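Local coordinates for protein fatty acid synthase 1, isoform A (Drosophila melanogaster, PDB 6FN6) that probably carries out the ketoreduction, dehydration and enoyl-reduction steps of fatty acid synthesis, being the modifying region of a multifunctional synthase that uses NADPH, at residues F20-G28 with G142-R150; V158-W166 with Q218-W227. All coordinates share one frame; numbering follows the deposited sequence.

Interaction 1 joins the two halves of the dehydratase domain: residues 20-28, from the N-terminal hotdog half, meet residues 142-150 of the C-terminal half. Interaction 2 builds a single half, for it lies wholly within the C-terminal one, where residues 158-166 pair with residues 218-227. Their centres are about 18 Å apart, and Gln165 packs loosely against the backbone of Ile148 and Arg150. Interaction 1 lies at the predicted catalytic pair: it holds His24 itself, and the side chains of Phe149 and Asp175 are about 3 Å apart at their nearest atoms. Interaction 2 stands back from it, the side chain of Leu164 being about 9 Å from that of Asp175 between nearest atoms.

Interaction 1. Residues F20-G28 with G142-R150; sequences FLAGHTIDG and GYDYGGIFR
His24 and Phe149 meet by a CH-pi contact: CB of His24 stands over the ring centre of Phe149, 3.7 Å from the centroid. With CG anti to the backbone N (chi1 -170°), the imidazole runs on past that ring and beside Tyr145, where His24 CD2 lies in the ring plane at its edge, 3.6 Å from Tyr145 CE1. Phe20 completes the aromatic group, its ring meeting that of Phe149 rim to rim with the planes at 11°. On the face of the strand pair that carries His24 and Tyr145, Ile26 CD1 reaches the edge of the Tyr143 ring.

Behind these side chains the backbones run antiparallel. Gly146 N bonds Gly23 O at 2.8 Å, and Asp27 N bonds Gly142 O at 2.8 Å. At the far end Gly28 N reaches Asp144 OD2 at 3.1 Å, from above the carboxylate plane.

Further out, Leu31 O accepts a bond from His24 ND1, which would help to set the imidazole's rotation, while helix 170-183 brings Asp175 against His24 and Phe149. The arrangement is that of a double-hotdog dehydratase site, where the predicted proton acceptor His24 and donor Asp175 come from different hotdog halves.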
loop_
_atom_site.group_PDB
_atom_site.type_symbol
_atom_site.label_atom_id
_atom_site.label_comp_id
_atom_site.label_asym_id
_atom_site.label_seq_id
_atom_site.Cartn_x
_atom_site.Cartn_y
_atom_site.Cartn_z
ATOM N N PHE A 20 -7.998 39.128 3.457
ATOM C CA PHE A 20 -9.112 38.460 2.783
ATOM C C PHE A 20 -9.433 37.077 3.360
ATOM O O PHE A 20 -10.568 36.612 3.272
ATOM C CB PHE A 20 -8.811 38.326 1.288
ATOM C CG PHE A 20 -7.807 37.254 0.966
ATOM C CD1 PHE A 20 -6.450 37.496 1.092
ATOM C CD2 PHE A 20 -8.224 36.003 0.541
ATOM C CE1 PHE A 20 -5.527 36.511 0.800
ATOM C CE2 PHE A 20 -7.305 35.015 0.245
ATOM C CZ PHE A 20 -5.955 35.269 0.377
ATOM N N LEU A 21 -8.437 36.429 3.955
ATOM C CA LEU A 21 -8.592 35.058 4.434
ATOM C C LEU A 21 -9.721 34.925 5.459
ATOM O O LEU A 21 -10.268 33.839 5.656
ATOM C CB LEU A 21 -7.279 34.560 5.049
ATOM C CG LEU A 21 -6.105 34.393 4.082
ATOM C CD1 LEU A 21 -4.814 34.158 4.845
ATOM C CD2 LEU A 21 -6.365 33.256 3.106
ATOM N N ALA A 22 -10.066 36.029 6.110
ATOM C CA ALA A 22 -11.144 36.023 7.090
ATOM C C ALA A 22 -12.469 35.630 6.439
ATOM O O ALA A 22 -13.385 35.156 7.109
ATOM C CB ALA A 22 -11.261 37.382 7.754
ATOM N N GLY A 23 -12.566 35.836 5.130
ATOM C CA GLY A 23 -13.766 35.493 4.390
ATOM C C GLY A 23 -14.059 34.008 4.367
ATOM O O GLY A 23 -15.206 33.599 4.193
ATOM N N HIS A 24 -13.019 33.193 4.527
ATOM C CA HIS A 24 -13.176 31.744 4.518
ATOM C C HIS A 24 -13.541 31.231 5.907
ATOM O O HIS A 24 -12.802 30.450 6.507
ATOM C CB HIS A 24 -11.894 31.077 4.016
ATOM C CG HIS A 24 -12.034 29.609 3.758
ATOM N ND1 HIS A 24 -11.626 28.649 4.659
ATOM C CD2 HIS A 24 -12.544 28.935 2.700
ATOM C CE1 HIS A 24 -11.875 27.450 4.166
ATOM N NE2 HIS A 24 -12.433 27.596 2.977
ATOM N N THR A 25 -14.692 31.674 6.409
ATOM C CA THR A 25 -15.169 31.269 7.726
ATOM C C THR A 25 -16.020 30.008 7.612
ATOM O O THR A 25 -16.943 29.942 6.803
ATOM C CB THR A 25 -15.984 32.399 8.392
ATOM O OG1 THR A 25 -15.157 33.558 8.552
ATOM C CG2 THR A 25 -16.516 31.976 9.761
ATOM N N ILE A 26 -15.698 29.008 8.427
ATOM C CA ILE A 26 -16.412 27.737 8.401
ATOM C C ILE A 26 -16.911 27.413 9.798
ATOM O O ILE A 26 -16.119 27.265 10.728
ATOM C CB ILE A 26 -15.520 26.591 7.874
ATOM C CG1 ILE A 26 -14.893 26.952 6.523
ATOM C CG2 ILE A 26 -16.320 25.294 7.777
ATOM C CD1 ILE A 26 -15.878 27.082 5.390
ATOM N N ASP A 27 -18.227 27.287 9.935
ATOM C CA ASP A 27 -18.836 26.911 11.203
ATOM C C ASP A 27 -18.388 27.842 12.330
ATOM O O ASP A 27 -18.040 27.390 13.420
ATOM C CB ASP A 27 -18.485 25.459 11.541
ATOM C CG ASP A 27 -19.387 24.871 12.613
ATOM O OD1 ASP A 27 -20.366 25.540 13.004
ATOM O OD2 ASP A 27 -19.123 23.734 13.056
ATOM N N GLY A 28 -18.400 29.144 12.060
ATOM C CA GLY A 28 -18.110 30.142 13.075
ATOM C C GLY A 28 -16.643 30.327 13.407
ATOM O O GLY A 28 -16.301 30.906 14.437
ATOM N N GLY A 142 -23.331 25.158 7.110
ATOM C CA GLY A 142 -22.268 25.516 8.032
ATOM C C GLY A 142 -21.224 26.457 7.459
ATOM O O GLY A 142 -20.444 27.051 8.207
ATOM N N TYR A 143 -21.194 26.588 6.135
ATOM C CA TYR A 143 -20.244 27.480 5.481
ATOM C C TYR A 143 -20.661 28.937 5.640
ATOM O O TYR A 143 -21.734 29.334 5.185
ATOM C CB TYR A 143 -20.123 27.154 3.993
ATOM C CG TYR A 143 -19.810 25.711 3.681
ATOM C CD1 TYR A 143 -18.497 25.260 3.626
ATOM C CD2 TYR A 143 -20.825 24.803 3.425
ATOM C CE1 TYR A 143 -18.206 23.941 3.334
ATOM C CE2 TYR A 143 -20.546 23.482 3.133
ATOM C CZ TYR A 143 -19.235 23.055 3.086
ATOM O OH TYR A 143 -18.961 21.737 2.796
ATOM N N ASP A 144 -19.804 29.732 6.270
ATOM C CA ASP A 144 -20.087 31.147 6.481
ATOM C C ASP A 144 -19.162 32.012 5.635
ATOM O O ASP A 144 -18.438 32.856 6.159
ATOM C CB ASP A 144 -19.927 31.496 7.958
ATOM C CG ASP A 144 -20.731 30.579 8.859
ATOM O OD1 ASP A 144 -21.967 30.742 8.925
ATOM O OD2 ASP A 144 -20.126 29.684 9.488
ATOM N N TYR A 145 -19.210 31.821 4.322
ATOM C CA TYR A 145 -18.312 32.531 3.422
ATOM C C TYR A 145 -18.623 34.023 3.391
ATOM O O TYR A 145 -19.776 34.437 3.537
ATOM C CB TYR A 145 -18.403 31.956 2.005
ATOM C CG TYR A 145 -17.878 30.542 1.869
ATOM C CD1 TYR A 145 -16.558 30.235 2.175
ATOM C CD2 TYR A 145 -18.700 29.515 1.422
ATOM C CE1 TYR A 145 -16.074 28.942 2.049
ATOM C CE2 TYR A 145 -18.225 28.220 1.291
ATOM C CZ TYR A 145 -16.914 27.941 1.607
ATOM O OH TYR A 145 -16.441 26.657 1.478
ATOM N N GLY A 146 -17.579 34.824 3.206
ATOM C CA GLY A 146 -17.711 36.265 3.134
ATOM C C GLY A 146 -16.679 36.878 2.210
ATOM O O GLY A 146 -15.718 36.218 1.815
ATOM N N GLY A 147 -16.882 38.143 1.858
ATOM C CA GLY A 147 -15.966 38.846 0.981
ATOM C C GLY A 147 -15.778 38.176 -0.369
ATOM O O GLY A 147 -16.738 37.720 -0.989
ATOM N N ILE A 148 -14.531 38.120 -0.826
ATOM C CA ILE A 148 -14.230 37.621 -2.164
ATOM C C ILE A 148 -14.441 36.110 -2.258
ATOM O O ILE A 148 -14.474 35.552 -3.354
ATOM C CB ILE A 148 -12.797 38.003 -2.582
ATOM C CG1 ILE A 148 -11.767 37.378 -1.634
ATOM C CG2 ILE A 148 -12.654 39.522 -2.613
ATOM C CD1 ILE A 148 -10.333 37.551 -2.090
ATOM N N PHE A 149 -14.582 35.448 -1.115
ATOM C CA PHE A 149 -14.868 34.016 -1.107
ATOM C C PHE A 149 -16.318 33.752 -1.499
ATOM O O PHE A 149 -16.717 32.603 -1.689
ATOM C CB PHE A 149 -14.571 33.405 0.266
ATOM C CG PHE A 149 -13.115 33.107 0.497
ATOM C CD1 PHE A 149 -12.588 31.874 0.154
ATOM C CD2 PHE A 149 -12.276 34.055 1.056
ATOM C CE1 PHE A 149 -11.251 31.590 0.362
ATOM C CE2 PHE A 149 -10.939 33.777 1.267
ATOM C CZ PHE A 149 -10.426 32.543 0.918
ATOM N N ARG A 150 -17.110 34.815 -1.606
ATOM C CA ARG A 150 -18.454 34.702 -2.156
ATOM C C ARG A 150 -18.377 34.903 -3.668
ATOM O O ARG A 150 -18.999 35.811 -4.218
ATOM C CB ARG A 150 -19.398 35.719 -1.510
ATOM C CG ARG A 150 -19.966 35.263 -0.172
ATOM C CD ARG A 150 -20.774 36.360 0.504
ATOM N NE ARG A 150 -21.976 36.717 -0.245
ATOM C CZ ARG A 150 -23.208 36.312 0.059
ATOM N NH1 ARG A 150 -23.430 35.521 1.103
ATOM N NH2 ARG A 150 -24.230 36.703 -0.689
#

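Interaction 2. Residues V158-W166 with Q218-W227; sequences VASTGKLQW and QVETGLPVQW
Trp166, Val225 and Leu164 have the most surface buried here, and each enters the contact differently. Leu164 and Val225 cross at about a right angle on one face of a strand pair, Leu164 CD1 lying 3.6 Å from Val225 CB. The first torsion of Val225 (60°) sets CG1 between its backbone N and carbonyl carbon; this places the methyl beside the Gly162 backbone, with Val225 CG1 3.5 Å from Gly162 C.

Backbone bonds hold that crossing in place. Val225 N gives a nearly straight bond to Gly162 O at 2.9 Å, and Leu164 N reaches Leu223 O at 2.7 Å.

Trp166 lies past the strand and meets Gln218 in the short helix 217-220. Its backbone N bonds Gln218 O at 2.8 Å, while its indole runs alongside the Gln218 side chain, whose OE1 lies at the ring edge, 3.6 Å from CD1 of Trp166, and whose NE2 is hydrogen-bonded to Leu210 O. The indole also makes edge-to-face contacts with His206, Trp170 and Phe173. Helix 170-183 also packs on Leu164, through Thr176 and Met177. Antiparallel strands wrapped against a central helix are the hallmark of the hotdog fold, here the C-terminal one of the dehydratase.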
loop_
_atom_site.group_PDB
_atom_site.type_symbol
_atom_site.label_atom_id
_atom_site.label_comp_id
_atom_site.label_asym_id
_atom_site.label_seq_id
_atom_site.Cartn_x
_atom_site.Cartn_y
_atom_site.Cartn_z
ATOM N N VAL A 158 -28.515 21.862 -10.358
ATOM C CA VAL A 158 -27.777 20.662 -9.956
ATOM C C VAL A 158 -26.279 20.925 -9.841
ATOM O O VAL A 158 -25.511 20.019 -9.510
ATOM C CB VAL A 158 -28.028 19.497 -10.934
ATOM C CG1 VAL A 158 -29.489 19.070 -10.888
ATOM C CG2 VAL A 158 -27.607 19.879 -12.356
ATOM N N ALA A 159 -25.865 22.163 -10.096
ATOM C CA ALA A 159 -24.454 22.531 -10.018
ATOM C C ALA A 159 -23.604 21.667 -10.951
ATOM O O ALA A 159 -22.582 21.113 -10.547
ATOM C CB ALA A 159 -23.954 22.412 -8.586
ATOM N N SER A 160 -24.042 21.551 -12.201
ATOM C CA SER A 160 -23.263 20.877 -13.228
ATOM C C SER A 160 -22.479 21.916 -14.017
ATOM O O SER A 160 -21.386 21.647 -14.514
ATOM C CB SER A 160 -24.167 20.065 -14.154
ATOM O OG SER A 160 -25.047 20.908 -14.875
ATOM N N THR A 161 -23.055 23.108 -14.128
ATOM C CA THR A 161 -22.384 24.238 -14.754
ATOM C C THR A 161 -22.650 25.497 -13.934
ATOM O O THR A 161 -23.603 25.550 -13.157
ATOM C CB THR A 161 -22.846 24.447 -16.209
ATOM O OG1 THR A 161 -22.067 25.486 -16.815
ATOM C CG2 THR A 161 -24.319 24.822 -16.263
ATOM N N GLY A 162 -21.793 26.499 -14.093
ATOM C CA GLY A 162 -21.946 27.748 -13.371
ATOM C C GLY A 162 -20.873 28.750 -13.742
ATOM O O GLY A 162 -20.172 28.577 -14.742
ATOM N N LYS A 163 -20.742 29.799 -12.935
ATOM C CA LYS A 163 -19.750 30.835 -13.192
ATOM C C LYS A 163 -19.083 31.320 -11.905
ATOM O O LYS A 163 -19.720 31.416 -10.853
ATOM C CB LYS A 163 -20.396 32.007 -13.932
ATOM C CG LYS A 163 -20.843 31.661 -15.345
ATOM C CD LYS A 163 -20.397 32.702 -16.359
ATOM C CE LYS A 163 -20.331 32.110 -17.761
ATOM N NZ LYS A 163 -21.613 31.473 -18.162
ATOM N N LEU A 164 -17.789 31.613 -12.003
ATOM C CA LEU A 164 -17.006 32.098 -10.871
ATOM C C LEU A 164 -16.346 33.424 -11.233
ATOM O O LEU A 164 -15.806 33.572 -12.327
ATOM C CB LEU A 164 -15.943 31.070 -10.471
ATOM C CG LEU A 164 -16.381 29.601 -10.486
ATOM C CD1 LEU A 164 -15.192 28.679 -10.284
ATOM C CD2 LEU A 164 -17.439 29.352 -9.425
ATOM N N GLN A 165 -16.381 34.385 -10.317
ATOM C CA GLN A 165 -15.789 35.692 -10.583
ATOM C C GLN A 165 -14.276 35.634 -10.405
ATOM O O GLN A 165 -13.749 34.696 -9.810
ATOM C CB GLN A 165 -16.393 36.762 -9.667
ATOM C CG GLN A 165 -16.179 36.524 -8.184
ATOM C CD GLN A 165 -16.871 37.569 -7.327
ATOM O OE1 GLN A 165 -17.951 38.046 -7.669
ATOM N NE2 GLN A 165 -16.249 37.933 -6.212
ATOM N N TRP A 166 -13.585 36.632 -10.948
ATOM C CA TRP A 166 -12.134 36.716 -10.844
ATOM C C TRP A 166 -11.720 38.069 -10.282
ATOM O O TRP A 166 -11.998 39.108 -10.883
ATOM C CB TRP A 166 -11.476 36.497 -12.206
ATOM C CG TRP A 166 -9.995 36.700 -12.173
ATOM C CD1 TRP A 166 -9.301 37.761 -12.676
ATOM C CD2 TRP A 166 -9.022 35.822 -11.595
ATOM N NE1 TRP A 166 -7.955 37.595 -12.451
ATOM C CE2 TRP A 166 -7.759 36.412 -11.789
ATOM C CE3 TRP A 166 -9.099 34.594 -10.933
ATOM C CZ2 TRP A 166 -6.581 35.814 -11.347
ATOM C CZ3 TRP A 166 -7.927 34.003 -10.494
ATOM C CH2 TRP A 166 -6.687 34.612 -10.702
ATOM N N GLN A 218 -15.330 40.256 -15.496
ATOM C CA GLN A 218 -14.625 39.293 -14.660
ATOM C C GLN A 218 -15.276 39.192 -13.283
ATOM O O GLN A 218 -15.230 38.143 -12.639
ATOM C CB GLN A 218 -13.153 39.686 -14.515
ATOM C CG GLN A 218 -12.337 39.544 -15.791
ATOM C CD GLN A 218 -10.948 40.136 -15.658
ATOM O OE1 GLN A 218 -10.548 40.568 -14.578
ATOM N NE2 GLN A 218 -10.202 40.153 -16.758
ATOM N N VAL A 219 -15.883 40.287 -12.841
ATOM C CA VAL A 219 -16.476 40.358 -11.513
ATOM C C VAL A 219 -17.979 40.102 -11.566
ATOM O O VAL A 219 -18.511 39.337 -10.763
ATOM C CB VAL A 219 -16.185 41.726 -10.859
ATOM C CG1 VAL A 219 -16.797 41.804 -9.465
ATOM C CG2 VAL A 219 -14.688 41.982 -10.796
ATOM N N GLU A 220 -18.660 40.737 -12.515
ATOM C CA GLU A 220 -20.117 40.672 -12.577
ATOM C C GLU A 220 -20.615 39.399 -13.264
ATOM O O GLU A 220 -21.687 38.891 -12.934
ATOM C CB GLU A 220 -20.675 41.901 -13.308
ATOM C CG GLU A 220 -20.209 43.242 -12.750
ATOM C CD GLU A 220 -20.736 43.519 -11.355
ATOM O OE1 GLU A 220 -21.585 42.740 -10.872
ATOM O OE2 GLU A 220 -20.301 44.517 -10.742
ATOM N N THR A 221 -19.839 38.888 -14.215
ATOM C CA THR A 221 -20.257 37.731 -15.005
ATOM C C THR A 221 -19.452 36.484 -14.647
ATOM O O THR A 221 -20.019 35.410 -14.462
ATOM C CB THR A 221 -20.126 38.011 -16.515
ATOM O OG1 THR A 221 -21.036 39.053 -16.889
ATOM C CG2 THR A 221 -20.430 36.757 -17.334
ATOM N N GLY A 222 -18.132 36.624 -14.584
ATOM C CA GLY A 222 -17.271 35.546 -14.126
ATOM C C GLY A 222 -16.858 34.535 -15.180
ATOM O O GLY A 222 -17.178 34.677 -16.360
ATOM N N LEU A 223 -16.145 33.502 -14.735
ATOM C CA LEU A 223 -15.632 32.458 -15.616
ATOM C C LEU A 223 -16.461 31.179 -15.488
ATOM O O LEU A 223 -16.925 30.854 -14.396
ATOM C CB LEU A 223 -14.169 32.157 -15.286
ATOM C CG LEU A 223 -13.152 33.284 -15.473
ATOM C CD1 LEU A 223 -11.931 33.030 -14.598
ATOM C CD2 LEU A 223 -12.745 33.410 -16.931
ATOM N N PRO A 224 -16.632 30.435 -16.596
ATOM C CA PRO A 224 -17.395 29.182 -16.513
ATOM C C PRO A 224 -16.735 28.116 -15.639
ATOM O O PRO A 224 -15.518 27.935 -15.707
ATOM C CB PRO A 224 -17.453 28.702 -17.972
ATOM C CG PRO A 224 -17.105 29.877 -18.803
ATOM C CD PRO A 224 -16.187 30.713 -17.973
ATOM N N VAL A 225 -17.535 27.421 -14.834
ATOM C CA VAL A 225 -17.047 26.287 -14.060
ATOM C C VAL A 225 -17.883 25.062 -14.421
ATOM O O VAL A 225 -19.095 25.160 -14.601
ATOM C CB VAL A 225 -17.085 26.571 -12.541
ATOM C CG1 VAL A 225 -18.506 26.855 -12.077
ATOM C CG2 VAL A 225 -16.487 25.412 -11.763
ATOM N N GLN A 226 -17.225 23.911 -14.524
ATOM C CA GLN A 226 -17.881 22.675 -14.938
ATOM C C GLN A 226 -17.661 21.561 -13.923
ATOM O O GLN A 226 -16.595 21.460 -13.319
ATOM C CB GLN A 226 -17.371 22.230 -16.309
ATOM C CG GLN A 226 -17.479 23.290 -17.393
ATOM C CD GLN A 226 -18.913 23.569 -17.792
ATOM O OE1 GLN A 226 -19.786 22.713 -17.651
ATOM N NE2 GLN A 226 -19.164 24.771 -18.297
ATOM N N TRP A 227 -18.685 20.736 -13.734
ATOM C CA TRP A 227 -18.585 19.564 -12.875
ATOM C C TRP A 227 -19.029 18.315 -13.622
ATOM O O TRP A 227 -20.213 18.137 -13.905
ATOM C CB TRP A 227 -19.420 19.751 -11.609
ATOM C CG TRP A 227 -19.699 18.470 -10.870
ATOM C CD1 TRP A 227 -20.923 17.939 -10.587
ATOM C CD2 TRP A 227 -18.734 17.557 -10.333
ATOM N NE1 TRP A 227 -20.782 16.759 -9.901
ATOM C CE2 TRP A 227 -19.447 16.500 -9.733
ATOM C CE3 TRP A 227 -17.336 17.531 -10.299
ATOM C CZ2 TRP A 227 -18.811 15.427 -9.108
ATOM C CZ3 TRP A 227 -16.705 16.465 -9.676
ATOM C CH2 TRP A 227 -17.443 15.428 -9.090
#